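Peptidoglycan D,D-transpeptidase MrdA (Pseudomonas aeruginosa, PDB 7KIS) probably cross-links the peptidoglycan of the bacterial cell wall as a D,D-transpeptidase, and belongs to the penicillin-binding proteins, the targets of beta-lactam antibiotics. Local coordinates at residues A[77-82]-A[167-172]; A[318-323]-A[417-422]; A[412-417]-A[473-478]; A[531-536]-A[598-603]. One frame throughout, in Å; residues are numbered along the deposited sequence.

Contact 1. Residues A[77-82]-A[167-172]; sequences VIIADN and YPLKEH
Ala80 and Tyr167 face each other with their CA atoms 4.7 Å apart, where the chain turns a corner at Ile79 and the other segment leaves strand 163-166. The setting is the edge of the mixed sheet: strand 78-84 runs antiparallel to the outermost strand 163-166, with backbone bonding between Asp81 and His166, and Tyr167 to Lys170 form a type I beta turn just beyond. That turn is closed by Lys170 N to Tyr167 O (3.0 Å), whereas no hydrogen bond crosses between 77-82 and 167-172. The Pro168 ring is laid against the backbone carbonyls instead, CD 3.2 Å from Ile79 O and CG 3.5 Å from Ile78 O. Beside it, the CB of Ala80 meets the CD1-CE1 side of the Tyr167 ring obliquely, and Ile79 O lies near the ring plane at its edge. The phenol is anchored farther on, through a hydrogen bond from its OH group to Glu208. Ile79 also packs on Ile71 and Phe173; with CG1 anti to its carbonyl carbon (chi1 -55°), the longer branch extends to Leu169, where the two CD1 methyls meet at 3.7 Å.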
loop_
_atom_site.group_PDB
_atom_site.type_symbol
_atom_site.label_atom_id
_atom_site.label_comp_id
_atom_site.label_asym_id
_atom_site.label_seq_id
_atom_site.Cartn_x
_atom_site.Cartn_y
_atom_site.Cartn_z
ATOM N N VAL A 77 13.003 -19.066 0.469
ATOM C CA VAL A 77 12.544 -19.695 1.702
ATOM C C VAL A 77 11.089 -20.107 1.522
ATOM O O VAL A 77 10.277 -19.369 0.944
ATOM C CB VAL A 77 12.755 -18.777 2.922
ATOM C CG1 VAL A 77 14.131 -18.127 2.864
ATOM C CG2 VAL A 77 11.657 -17.737 3.058
ATOM N N ILE A 78 10.763 -21.314 1.966
ATOM C CA ILE A 78 9.443 -21.878 1.713
ATOM C C ILE A 78 8.416 -21.257 2.649
ATOM O O ILE A 78 8.641 -21.147 3.860
ATOM C CB ILE A 78 9.460 -23.405 1.843
ATOM C CG1 ILE A 78 10.751 -23.977 1.266
ATOM C CG2 ILE A 78 8.314 -23.957 1.063
ATOM C CD1 ILE A 78 10.751 -25.489 1.159
ATOM N N ILE A 79 7.283 -20.850 2.079
ATOM C CA ILE A 79 6.203 -20.190 2.803
ATOM C C ILE A 79 5.048 -21.158 3.043
ATOM O O ILE A 79 4.290 -21.007 4.008
ATOM C CB ILE A 79 5.732 -18.937 2.037
ATOM C CG1 ILE A 79 6.913 -18.006 1.772
ATOM C CG2 ILE A 79 4.653 -18.191 2.805
ATOM C CD1 ILE A 79 7.663 -17.605 3.023
ATOM N N ALA A 80 4.898 -22.160 2.173
ATOM C CA ALA A 80 3.782 -23.097 2.295
ATOM C C ALA A 80 4.191 -24.472 1.780
ATOM O O ALA A 80 4.441 -24.636 0.583
ATOM C CB ALA A 80 2.559 -22.581 1.542
ATOM N N ASP A 81 4.258 -25.458 2.679
ATOM C CA ASP A 81 4.527 -26.836 2.299
ATOM C C ASP A 81 3.236 -27.648 2.328
ATOM O O ASP A 81 2.136 -27.122 2.522
ATOM C CB ASP A 81 5.542 -27.503 3.235
ATOM C CG ASP A 81 6.730 -26.635 3.536
ATOM O OD1 ASP A 81 6.958 -25.677 2.783
ATOM O OD2 ASP A 81 7.440 -26.920 4.526
ATOM N N ASN A 82 3.378 -28.957 2.153
ATOM C CA ASN A 82 2.303 -29.914 2.357
ATOM C C ASN A 82 2.832 -30.985 3.296
ATOM O O ASN A 82 3.927 -31.515 3.079
ATOM C CB ASN A 82 1.832 -30.524 1.034
ATOM C CG ASN A 82 1.333 -29.476 0.057
ATOM O OD1 ASN A 82 0.454 -28.677 0.382
ATOM N ND2 ASN A 82 1.894 -29.472 -1.147
ATOM N N TYR A 167 2.072 -23.923 6.954
ATOM C CA TYR A 167 2.611 -22.569 6.867
ATOM C C TYR A 167 3.735 -22.445 7.887
ATOM O O TYR A 167 3.498 -22.080 9.049
ATOM C CB TYR A 167 1.516 -21.530 7.105
ATOM C CG TYR A 167 0.373 -21.633 6.117
ATOM C CD1 TYR A 167 0.552 -21.295 4.781
ATOM C CD2 TYR A 167 -0.880 -22.079 6.517
ATOM C CE1 TYR A 167 -0.485 -21.392 3.875
ATOM C CE2 TYR A 167 -1.925 -22.178 5.616
ATOM C CZ TYR A 167 -1.722 -21.834 4.296
ATOM O OH TYR A 167 -2.755 -21.933 3.394
ATOM N N PRO A 168 4.980 -22.735 7.493
ATOM C CA PRO A 168 6.066 -22.839 8.482
ATOM C C PRO A 168 6.457 -21.519 9.122
ATOM O O PRO A 168 7.231 -21.533 10.089
ATOM C CB PRO A 168 7.227 -23.419 7.665
ATOM C CG PRO A 168 6.928 -23.028 6.256
ATOM C CD PRO A 168 5.435 -23.059 6.131
ATOM N N LEU A 169 5.962 -20.385 8.629
ATOM C CA LEU A 169 6.234 -19.098 9.249
ATOM C C LEU A 169 5.023 -18.523 9.971
ATOM O O LEU A 169 5.139 -17.465 10.600
ATOM C CB LEU A 169 6.748 -18.104 8.201
ATOM C CG LEU A 169 8.250 -18.231 7.934
ATOM C CD1 LEU A 169 8.625 -17.584 6.614
ATOM C CD2 LEU A 169 9.051 -17.631 9.080
ATOM N N LYS A 170 3.871 -19.191 9.891
ATOM C CA LYS A 170 2.707 -18.931 10.747
ATOM C C LYS A 170 2.235 -17.493 10.564
ATOM O O LYS A 170 1.884 -17.116 9.434
ATOM C CB LYS A 170 3.072 -19.332 12.178
ATOM C CG LYS A 170 3.606 -20.749 12.301
ATOM C CD LYS A 170 4.060 -21.054 13.719
ATOM C CE LYS A 170 3.143 -22.069 14.384
ATOM N NZ LYS A 170 3.809 -22.765 15.521
ATOM N N GLU A 171 2.220 -16.665 11.612
ATOM C CA GLU A 171 1.513 -15.390 11.587
ATOM C C GLU A 171 2.162 -14.351 10.681
ATOM O O GLU A 171 1.506 -13.367 10.326
ATOM C CB GLU A 171 1.404 -14.836 13.009
ATOM C CG GLU A 171 2.733 -14.406 13.623
ATOM C CD GLU A 171 3.558 -15.578 14.126
ATOM O OE1 GLU A 171 4.793 -15.432 14.233
ATOM O OE2 GLU A 171 2.971 -16.642 14.414
ATOM N N HIS A 172 3.426 -14.538 10.301
ATOM C CA HIS A 172 4.119 -13.543 9.488
ATOM C C HIS A 172 3.541 -13.401 8.083
ATOM O O HIS A 172 4.029 -12.559 7.320
ATOM C CB HIS A 172 5.607 -13.882 9.395
ATOM C CG HIS A 172 6.320 -13.846 10.711
ATOM N ND1 HIS A 172 6.058 -12.895 11.674
ATOM C CD2 HIS A 172 7.288 -14.641 11.221
ATOM C CE1 HIS A 172 6.834 -13.108 12.722
ATOM N NE2 HIS A 172 7.590 -14.162 12.473
#

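Contact 2. Residues A[318-323]-A[417-422]; sequences VLRGLY and DMFGEA
Leu319 sits on a type II beta turn formed by Met418 to Glu421, and its backbone and side chain both engage it. Its CB rests near Gly420 O (4.0 Å) and the CA of Glu421. Beyond CG, placed opposite the carbonyl carbon (chi1 -58°), the two branches divide: CD1 lies against Phe419 O at 3.3 Å and the CB of Met418, while CD2 meets Met418 SD at 3.5 Å and Glu421 CG at 3.9 Å. The side chains of Met418 and Glu421 each run across Leu319 at roughly a right angle. The backbone adds a fairly straight hydrogen bond, Ala422 N to Leu319 O (2.8 Å, 164° at the hydrogen), with the donor 37° above the carbonyl plane. Ala422 then turns its CB to Leu322 CD2, 3.7 Å away. Arg320 stretches from CG to NE along the turn, so that Gly420 O lies over one face of its guanidinium and Phe419 CD2 meets that group's edge in plane. Gly420 has the positive phi expected of the third position of such a turn. The Glu421 carboxylate bonds to the backbone N of Val414 and of Ala415. Around this core, Leu319 and Met418 pack on Met283 of strand 280-286, Met418 and Glu421 reach Ile460 of helix 459-470, and Phe419 touches Arg209 of helix 206-210.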
loop_
_atom_site.group_PDB
_atom_site.type_symbol
_atom_site.label_atom_id
_atom_site.label_comp_id
_atom_site.label_asym_id
_atom_site.label_seq_id
_atom_site.Cartn_x
_atom_site.Cartn_y
_atom_site.Cartn_z
ATOM N N VAL A 318 -4.270 -3.480 4.969
ATOM C CA VAL A 318 -3.644 -3.051 3.723
ATOM C C VAL A 318 -4.676 -2.972 2.605
ATOM O O VAL A 318 -4.667 -2.035 1.797
ATOM C CB VAL A 318 -2.486 -3.998 3.355
ATOM C CG1 VAL A 318 -2.010 -3.733 1.935
ATOM C CG2 VAL A 318 -1.342 -3.848 4.339
ATOM N N LEU A 319 -5.593 -3.934 2.553
ATOM C CA LEU A 319 -6.507 -4.077 1.426
ATOM C C LEU A 319 -7.881 -3.478 1.684
ATOM O O LEU A 319 -8.445 -2.837 0.792
ATOM C CB LEU A 319 -6.664 -5.557 1.066
ATOM C CG LEU A 319 -5.363 -6.275 0.713
ATOM C CD1 LEU A 319 -5.642 -7.644 0.113
ATOM C CD2 LEU A 319 -4.542 -5.422 -0.240
ATOM N N ARG A 320 -8.434 -3.672 2.879
ATOM C CA ARG A 320 -9.764 -3.177 3.207
ATOM C C ARG A 320 -9.739 -2.101 4.283
ATOM O O ARG A 320 -10.801 -1.702 4.773
ATOM C CB ARG A 320 -10.662 -4.340 3.636
ATOM C CG ARG A 320 -10.737 -5.450 2.602
ATOM C CD ARG A 320 -11.428 -6.686 3.146
ATOM N NE ARG A 320 -11.305 -7.819 2.232
ATOM C CZ ARG A 320 -10.307 -8.697 2.263
ATOM N NH1 ARG A 320 -9.342 -8.575 3.164
ATOM N NH2 ARG A 320 -10.274 -9.698 1.394
ATOM N N GLY A 321 -8.557 -1.614 4.655
ATOM C CA GLY A 321 -8.467 -0.493 5.568
ATOM C C GLY A 321 -8.383 0.818 4.817
ATOM O O GLY A 321 -7.360 1.126 4.200
ATOM N N LEU A 322 -9.457 1.598 4.859
ATOM C CA LEU A 322 -9.569 2.829 4.088
ATOM C C LEU A 322 -9.436 4.021 5.026
ATOM O O LEU A 322 -10.193 4.142 5.995
ATOM C CB LEU A 322 -10.893 2.862 3.328
ATOM C CG LEU A 322 -11.075 1.619 2.453
ATOM C CD1 LEU A 322 -12.231 0.764 2.950
ATOM C CD2 LEU A 322 -11.267 1.997 0.997
ATOM N N TYR A 323 -8.479 4.898 4.733
ATOM C CA TYR A 323 -8.181 6.042 5.574
ATOM C C TYR A 323 -8.041 7.297 4.726
ATOM O O TYR A 323 -7.536 7.232 3.599
ATOM C CB TYR A 323 -6.885 5.818 6.366
ATOM C CG TYR A 323 -6.787 4.459 7.016
ATOM C CD1 TYR A 323 -7.362 4.221 8.256
ATOM C CD2 TYR A 323 -6.119 3.416 6.390
ATOM C CE1 TYR A 323 -7.276 2.980 8.856
ATOM C CE2 TYR A 323 -6.028 2.171 6.982
ATOM C CZ TYR A 323 -6.609 1.958 8.214
ATOM O OH TYR A 323 -6.518 0.721 8.809
ATOM N N ASP A 417 -2.487 -8.772 -8.108
ATOM C CA ASP A 417 -2.925 -10.055 -7.564
ATOM C C ASP A 417 -3.156 -9.968 -6.053
ATOM O O ASP A 417 -2.539 -10.668 -5.257
ATOM C CB ASP A 417 -1.904 -11.144 -7.890
ATOM C CG ASP A 417 -0.476 -10.700 -7.629
ATOM O OD1 ASP A 417 -0.278 -9.755 -6.840
ATOM O OD2 ASP A 417 0.451 -11.299 -8.215
ATOM N N MET A 418 -4.067 -9.090 -5.642
ATOM C CA MET A 418 -4.438 -8.949 -4.239
ATOM C C MET A 418 -5.939 -9.163 -4.099
ATOM O O MET A 418 -6.733 -8.396 -4.654
ATOM C CB MET A 418 -4.026 -7.580 -3.699
ATOM C CG MET A 418 -2.531 -7.458 -3.455
ATOM S SD MET A 418 -2.052 -5.919 -2.650
ATOM C CE MET A 418 -0.268 -6.058 -2.685
ATOM N N PHE A 419 -6.323 -10.203 -3.359
ATOM C CA PHE A 419 -7.725 -10.585 -3.258
ATOM C C PHE A 419 -8.479 -9.641 -2.333
ATOM O O PHE A 419 -8.067 -9.410 -1.191
ATOM C CB PHE A 419 -7.884 -12.020 -2.761
ATOM C CG PHE A 419 -9.321 -12.425 -2.590
ATOM C CD1 PHE A 419 -10.134 -12.603 -3.697
ATOM C CD2 PHE A 419 -9.871 -12.583 -1.328
ATOM C CE1 PHE A 419 -11.460 -12.954 -3.554
ATOM C CE2 PHE A 419 -11.202 -12.937 -1.177
ATOM C CZ PHE A 419 -11.997 -13.119 -2.293
ATOM N N GLY A 420 -9.587 -9.097 -2.830
ATOM C CA GLY A 420 -10.452 -8.278 -2.007
ATOM C C GLY A 420 -9.920 -6.896 -1.724
ATOM O O GLY A 420 -10.180 -6.346 -0.648
ATOM N N GLU A 421 -9.176 -6.313 -2.659
ATOM C CA GLU A 421 -8.669 -4.962 -2.473
ATOM C C GLU A 421 -9.812 -3.963 -2.605
ATOM O O GLU A 421 -10.522 -3.949 -3.613
ATOM C CB GLU A 421 -7.574 -4.665 -3.497
ATOM C CG GLU A 421 -6.586 -3.588 -3.075
ATOM C CD GLU A 421 -5.757 -3.074 -4.239
ATOM O OE1 GLU A 421 -5.482 -1.856 -4.288
ATOM O OE2 GLU A 421 -5.382 -3.889 -5.108
ATOM N N ALA A 422 -9.987 -3.131 -1.584
ATOM C CA ALA A 422 -11.037 -2.125 -1.618
ATOM C C ALA A 422 -10.677 -1.039 -2.620
ATOM O O ALA A 422 -9.512 -0.656 -2.752
ATOM C CB ALA A 422 -11.251 -1.521 -0.229
#

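Contact 3. Residues A[412-417]-A[473-478]; sequences QKVALD and GHWIRP
Leu416 N donates to Pro478 O across the tight part of this contact, at 2.7 Å and 158° at the hydrogen, with the donor nearly in line with the carbonyl bond. The same oxygen is approached by Ala415 CA at 3.3 Å in a CA-H...O contact, so one carbonyl takes up two neighbouring residues of 412-417. Ala415 CB and Pro478 CB lie 4.3 Å apart beside it. Farther back, Val414 carries CG1 anti to its carbonyl carbon (chi1 -77°) and sets this methyl in plane at the indole edge of Trp475, 3.9 Å from CH2; the indole is fixed by its own bond from NE1 to Arg407 O. Arg477 lays its extended stem closely over Val414 O, CD at 3.2 Å. Its partly exposed end is looser: NH1 stays 4.4 Å from Ala415 O, and NH2 makes a long, weak ion pair with Asp493. Val414 and Trp475 also pack on helix 459-470, on Ile460 and on Gln464 and Leu468. The arrangement joins two irregular connections of the penicillin-binding transpeptidase domain, one following helix 398-407 and one leading from helix 459-470 into strand 481-484.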
loop_
_atom_site.group_PDB
_atom_site.type_symbol
_atom_site.label_atom_id
_atom_site.label_comp_id
_atom_site.label_asym_id
_atom_site.label_seq_id
_atom_site.Cartn_x
_atom_site.Cartn_y
_atom_site.Cartn_z
ATOM N N GLN A 412 -10.021 3.257 -7.719
ATOM C CA GLN A 412 -10.103 1.807 -7.846
ATOM C C GLN A 412 -8.802 1.164 -7.364
ATOM O O GLN A 412 -7.863 1.844 -6.939
ATOM C CB GLN A 412 -10.446 1.389 -9.275
ATOM C CG GLN A 412 -9.573 1.969 -10.358
ATOM C CD GLN A 412 -10.109 1.642 -11.738
ATOM O OE1 GLN A 412 -11.288 1.323 -11.895
ATOM N NE2 GLN A 412 -9.248 1.715 -12.744
ATOM N N LYS A 413 -8.757 -0.165 -7.433
ATOM C CA LYS A 413 -7.631 -0.921 -6.905
ATOM C C LYS A 413 -6.429 -0.825 -7.836
ATOM O O LYS A 413 -6.563 -0.590 -9.040
ATOM C CB LYS A 413 -8.017 -2.392 -6.742
ATOM C CG LYS A 413 -8.373 -3.046 -8.073
ATOM C CD LYS A 413 -9.625 -3.903 -8.010
ATOM C CE LYS A 413 -9.358 -5.241 -7.348
ATOM N NZ LYS A 413 -10.546 -6.135 -7.452
ATOM N N VAL A 414 -5.244 -0.999 -7.259
ATOM C CA VAL A 414 -3.991 -0.773 -7.962
ATOM C C VAL A 414 -3.261 -2.079 -8.254
ATOM O O VAL A 414 -2.705 -2.251 -9.340
ATOM C CB VAL A 414 -3.082 0.201 -7.180
ATOM C CG1 VAL A 414 -3.562 1.627 -7.357
ATOM C CG2 VAL A 414 -3.042 -0.172 -5.709
ATOM N N ALA A 415 -3.247 -3.004 -7.297
ATOM C CA ALA A 415 -2.383 -4.170 -7.381
ATOM C C ALA A 415 -2.874 -5.142 -8.451
ATOM O O ALA A 415 -4.021 -5.089 -8.906
ATOM C CB ALA A 415 -2.303 -4.877 -6.030
ATOM N N LEU A 416 -1.980 -6.047 -8.846
ATOM C CA LEU A 416 -2.292 -7.056 -9.851
ATOM C C LEU A 416 -2.967 -8.285 -9.254
ATOM O O LEU A 416 -3.936 -8.792 -9.830
ATOM C CB LEU A 416 -1.019 -7.471 -10.594
ATOM C CG LEU A 416 -1.165 -8.608 -11.610
ATOM C CD1 LEU A 416 -2.194 -8.254 -12.676
ATOM C CD2 LEU A 416 0.174 -8.936 -12.246
ATOM N N ASP A 417 -2.487 -8.772 -8.108
ATOM C CA ASP A 417 -2.925 -10.055 -7.564
ATOM C C ASP A 417 -3.156 -9.968 -6.053
ATOM O O ASP A 417 -2.539 -10.668 -5.257
ATOM C CB ASP A 417 -1.904 -11.144 -7.890
ATOM C CG ASP A 417 -0.476 -10.700 -7.629
ATOM O OD1 ASP A 417 -0.278 -9.755 -6.840
ATOM O OD2 ASP A 417 0.451 -11.299 -8.215
ATOM N N GLY A 473 6.686 8.366 -13.009
ATOM C CA GLY A 473 5.425 8.242 -13.707
ATOM C C GLY A 473 5.222 6.974 -14.507
ATOM O O GLY A 473 4.160 6.820 -15.124
ATOM N N HIS A 474 6.189 6.060 -14.524
ATOM C CA HIS A 474 6.011 4.800 -15.232
ATOM C C HIS A 474 5.109 3.895 -14.405
ATOM O O HIS A 474 5.440 3.555 -13.264
ATOM C CB HIS A 474 7.347 4.117 -15.514
ATOM C CG HIS A 474 7.225 2.916 -16.400
ATOM N ND1 HIS A 474 6.069 2.617 -17.089
ATOM C CD2 HIS A 474 8.110 1.937 -16.710
ATOM C CE1 HIS A 474 6.246 1.508 -17.785
ATOM N NE2 HIS A 474 7.475 1.075 -17.572
ATOM N N TRP A 475 3.975 3.504 -14.978
ATOM C CA TRP A 475 2.939 2.789 -14.246
ATOM C C TRP A 475 3.204 1.293 -14.349
ATOM O O TRP A 475 3.097 0.708 -15.431
ATOM C CB TRP A 475 1.558 3.139 -14.793
ATOM C CG TRP A 475 0.690 3.867 -13.817
ATOM C CD1 TRP A 475 0.335 5.183 -13.860
ATOM C CD2 TRP A 475 0.061 3.319 -12.653
ATOM N NE1 TRP A 475 -0.475 5.490 -12.795
ATOM C CE2 TRP A 475 -0.659 4.363 -12.038
ATOM C CE3 TRP A 475 0.037 2.048 -12.070
ATOM C CZ2 TRP A 475 -1.393 4.176 -10.870
ATOM C CZ3 TRP A 475 -0.693 1.865 -10.909
ATOM C CH2 TRP A 475 -1.398 2.923 -10.321
ATOM N N ILE A 476 3.545 0.678 -13.220
ATOM C CA ILE A 476 3.630 -0.771 -13.097
ATOM C C ILE A 476 2.888 -1.162 -11.829
ATOM O O ILE A 476 3.226 -0.689 -10.737
ATOM C CB ILE A 476 5.085 -1.267 -13.042
ATOM C CG1 ILE A 476 5.883 -0.743 -14.238
ATOM C CG2 ILE A 476 5.128 -2.788 -12.989
ATOM C CD1 ILE A 476 7.379 -0.758 -14.025
ATOM N N ARG A 477 1.886 -2.022 -11.973
ATOM C CA ARG A 477 1.029 -2.359 -10.850
ATOM C C ARG A 477 1.794 -3.196 -9.828
ATOM O O ARG A 477 2.614 -4.040 -10.206
ATOM C CB ARG A 477 -0.206 -3.117 -11.332
ATOM C CG ARG A 477 -1.064 -2.322 -12.301
ATOM C CD ARG A 477 -2.452 -2.919 -12.446
ATOM N NE ARG A 477 -3.399 -1.946 -12.984
ATOM C CZ ARG A 477 -4.703 -2.164 -13.111
ATOM N NH1 ARG A 477 -5.224 -3.327 -12.743
ATOM N NH2 ARG A 477 -5.488 -1.219 -13.611
ATOM N N PRO A 478 1.558 -2.985 -8.535
ATOM C CA PRO A 478 2.162 -3.863 -7.529
ATOM C C PRO A 478 1.654 -5.285 -7.693
ATOM O O PRO A 478 0.530 -5.520 -8.144
ATOM C CB PRO A 478 1.708 -3.255 -6.196
ATOM C CG PRO A 478 1.250 -1.868 -6.527
ATOM C CD PRO A 478 0.733 -1.928 -7.927
#

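Contact 4. Residues A[531-536]-A[598-603]; sequences SAYLIA and VVKQVM
Met603 and Ile535 form the centre of the first shell: Met603 CE lies 3.7 Å from each of Ile535 CG1, CG2 and CD1, brought there by a bend at the end of the methionine (chi3 -39°). Next to it, the Tyr533 ring leans obliquely on Met603, its CZ 4.0 Å from Met603 CB. Lys600, one helical turn earlier, crosses Ile535 at about a right angle, its CG 4.0 Å from Ile535 CD1. A bend at chi2 (-97°) carries the rest of the lysine along to Ser531, where CE comes 3.7 Å from Ser531 CA. On the loop side, Ser531 OG is poised over the centre of one face of the Tyr533 ring. Farther out, Met603 and Tyr533 pack on Ala572 of strand 566-572, and Ile535 on Val517 of helix 504-518. Helix 591-607 packs against the antiparallel sheet, consistent with the serine beta-lactamase-like fold of the transpeptidase domain. Between the segments the contact is mainly apolar and no hydrogen bond crosses it. Flanking residues satisfy the polar ends: Lys600 NZ makes a salt bridge to Asp604 OD2 and a hydrogen bond to Thr530 O, while Tyr533 OH bonds to Asp604 OD1, an arrangement that would probably favour a charged Asp604 carboxylate.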
loop_
_atom_site.group_PDB
_atom_site.type_symbol
_atom_site.label_atom_id
_atom_site.label_comp_id
_atom_site.label_asym_id
_atom_site.label_seq_id
_atom_site.Cartn_x
_atom_site.Cartn_y
_atom_site.Cartn_z
ATOM N N SER A 531 20.187 9.185 9.173
ATOM C CA SER A 531 20.098 8.455 7.919
ATOM C C SER A 531 21.444 8.427 7.207
ATOM O O SER A 531 22.230 9.375 7.281
ATOM C CB SER A 531 19.044 9.079 6.998
ATOM O OG SER A 531 18.968 8.385 5.766
ATOM N N ALA A 532 21.697 7.314 6.520
ATOM C CA ALA A 532 22.870 7.151 5.675
ATOM C C ALA A 532 22.546 7.321 4.198
ATOM O O ALA A 532 23.432 7.148 3.355
ATOM C CB ALA A 532 23.506 5.777 5.910
ATOM N N TYR A 533 21.300 7.651 3.869
ATOM C CA TYR A 533 20.873 7.812 2.489
ATOM C C TYR A 533 19.786 8.873 2.444
ATOM O O TYR A 533 19.110 9.139 3.441
ATOM C CB TYR A 533 20.358 6.493 1.899
ATOM C CG TYR A 533 19.393 5.763 2.805
ATOM C CD1 TYR A 533 19.841 4.797 3.693
ATOM C CD2 TYR A 533 18.032 6.045 2.778
ATOM C CE1 TYR A 533 18.965 4.131 4.525
ATOM C CE2 TYR A 533 17.147 5.382 3.609
ATOM C CZ TYR A 533 17.621 4.426 4.480
ATOM O OH TYR A 533 16.753 3.760 5.312
ATOM N N LEU A 534 19.621 9.478 1.272
ATOM C CA LEU A 534 18.608 10.510 1.110
ATOM C C LEU A 534 17.226 9.874 1.040
ATOM O O LEU A 534 17.020 8.884 0.330
ATOM C CB LEU A 534 18.887 11.340 -0.142
ATOM C CG LEU A 534 20.116 12.247 -0.053
ATOM C CD1 LEU A 534 20.243 13.113 -1.294
ATOM C CD2 LEU A 534 20.063 13.108 1.203
ATOM N N ILE A 535 16.281 10.440 1.782
ATOM C CA ILE A 535 14.910 9.946 1.834
ATOM C C ILE A 535 13.999 11.035 1.294
ATOM O O ILE A 535 14.002 12.164 1.801
ATOM C CB ILE A 535 14.497 9.551 3.260
ATOM C CG1 ILE A 535 15.430 8.469 3.808
ATOM C CG2 ILE A 535 13.049 9.088 3.289
ATOM C CD1 ILE A 535 15.472 8.411 5.320
ATOM N N ALA A 536 13.223 10.702 0.266
ATOM C CA ALA A 536 12.224 11.614 -0.285
ATOM C C ALA A 536 10.863 11.113 0.183
ATOM O O ALA A 536 10.242 10.256 -0.447
ATOM C CB ALA A 536 12.322 11.684 -1.804
ATOM N N VAL A 598 9.355 4.629 11.509
ATOM C CA VAL A 598 9.045 3.265 11.089
ATOM C C VAL A 598 9.460 3.047 9.638
ATOM O O VAL A 598 10.011 1.996 9.289
ATOM C CB VAL A 598 7.554 2.959 11.314
ATOM C CG1 VAL A 598 7.218 1.572 10.801
ATOM C CG2 VAL A 598 7.216 3.064 12.791
ATOM N N VAL A 599 9.189 4.024 8.770
ATOM C CA VAL A 599 9.648 3.939 7.386
ATOM C C VAL A 599 11.157 3.771 7.348
ATOM O O VAL A 599 11.689 2.929 6.614
ATOM C CB VAL A 599 9.209 5.179 6.589
ATOM C CG1 VAL A 599 9.576 5.017 5.121
ATOM C CG2 VAL A 599 7.729 5.403 6.751
ATOM N N LYS A 600 11.866 4.569 8.145
ATOM C CA LYS A 600 13.319 4.553 8.099
ATOM C C LYS A 600 13.880 3.231 8.601
ATOM O O LYS A 600 14.946 2.805 8.146
ATOM C CB LYS A 600 13.866 5.722 8.918
ATOM C CG LYS A 600 15.270 6.137 8.546
ATOM C CD LYS A 600 16.282 5.501 9.476
ATOM C CE LYS A 600 17.688 5.916 9.105
ATOM N NZ LYS A 600 18.699 5.321 10.021
ATOM N N GLN A 601 13.184 2.567 9.526
ATOM C CA GLN A 601 13.619 1.241 9.953
ATOM C C GLN A 601 13.368 0.202 8.866
ATOM O O GLN A 601 14.209 -0.672 8.629
ATOM C CB GLN A 601 12.921 0.843 11.252
ATOM C CG GLN A 601 13.758 1.109 12.494
ATOM C CD GLN A 601 13.216 0.416 13.727
ATOM O OE1 GLN A 601 12.449 -0.542 13.629
ATOM N NE2 GLN A 601 13.615 0.896 14.900
ATOM N N VAL A 602 12.212 0.278 8.203
ATOM C CA VAL A 602 11.938 -0.613 7.079
ATOM C C VAL A 602 12.892 -0.332 5.924
ATOM O O VAL A 602 13.431 -1.258 5.307
ATOM C CB VAL A 602 10.466 -0.479 6.645
ATOM C CG1 VAL A 602 10.205 -1.285 5.383
ATOM C CG2 VAL A 602 9.540 -0.918 7.769
ATOM N N MET A 603 13.118 0.948 5.613
ATOM C CA MET A 603 14.053 1.291 4.546
ATOM C C MET A 603 15.485 0.922 4.913
ATOM O O MET A 603 16.275 0.565 4.031
ATOM C CB MET A 603 13.947 2.779 4.210
ATOM C CG MET A 603 12.712 3.141 3.392
ATOM S SD MET A 603 12.609 4.896 2.977
ATOM C CE MET A 603 13.186 5.630 4.500
#

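In the fold
From the N terminus, contact 1 comes first and closes on its own within the dimerisation domain, tying strand 78-84 to the loop after strand 163-166. The other three lie in the transpeptidase domain. Contact 2 joins helix 317-320 to the loop between helices 398-407 and 429-435, and contact 3 takes that loop on to the connection between helix 459-470 and strand 481-484. Their segments alternate along the chain, so the two cross; they share Asp417, with centres 13 Å apart. Contact 4 opens after both have closed, holding helix 591-607 beside the entry to edge strand 536-541; its centre lies about 29 Å from that of contact 1.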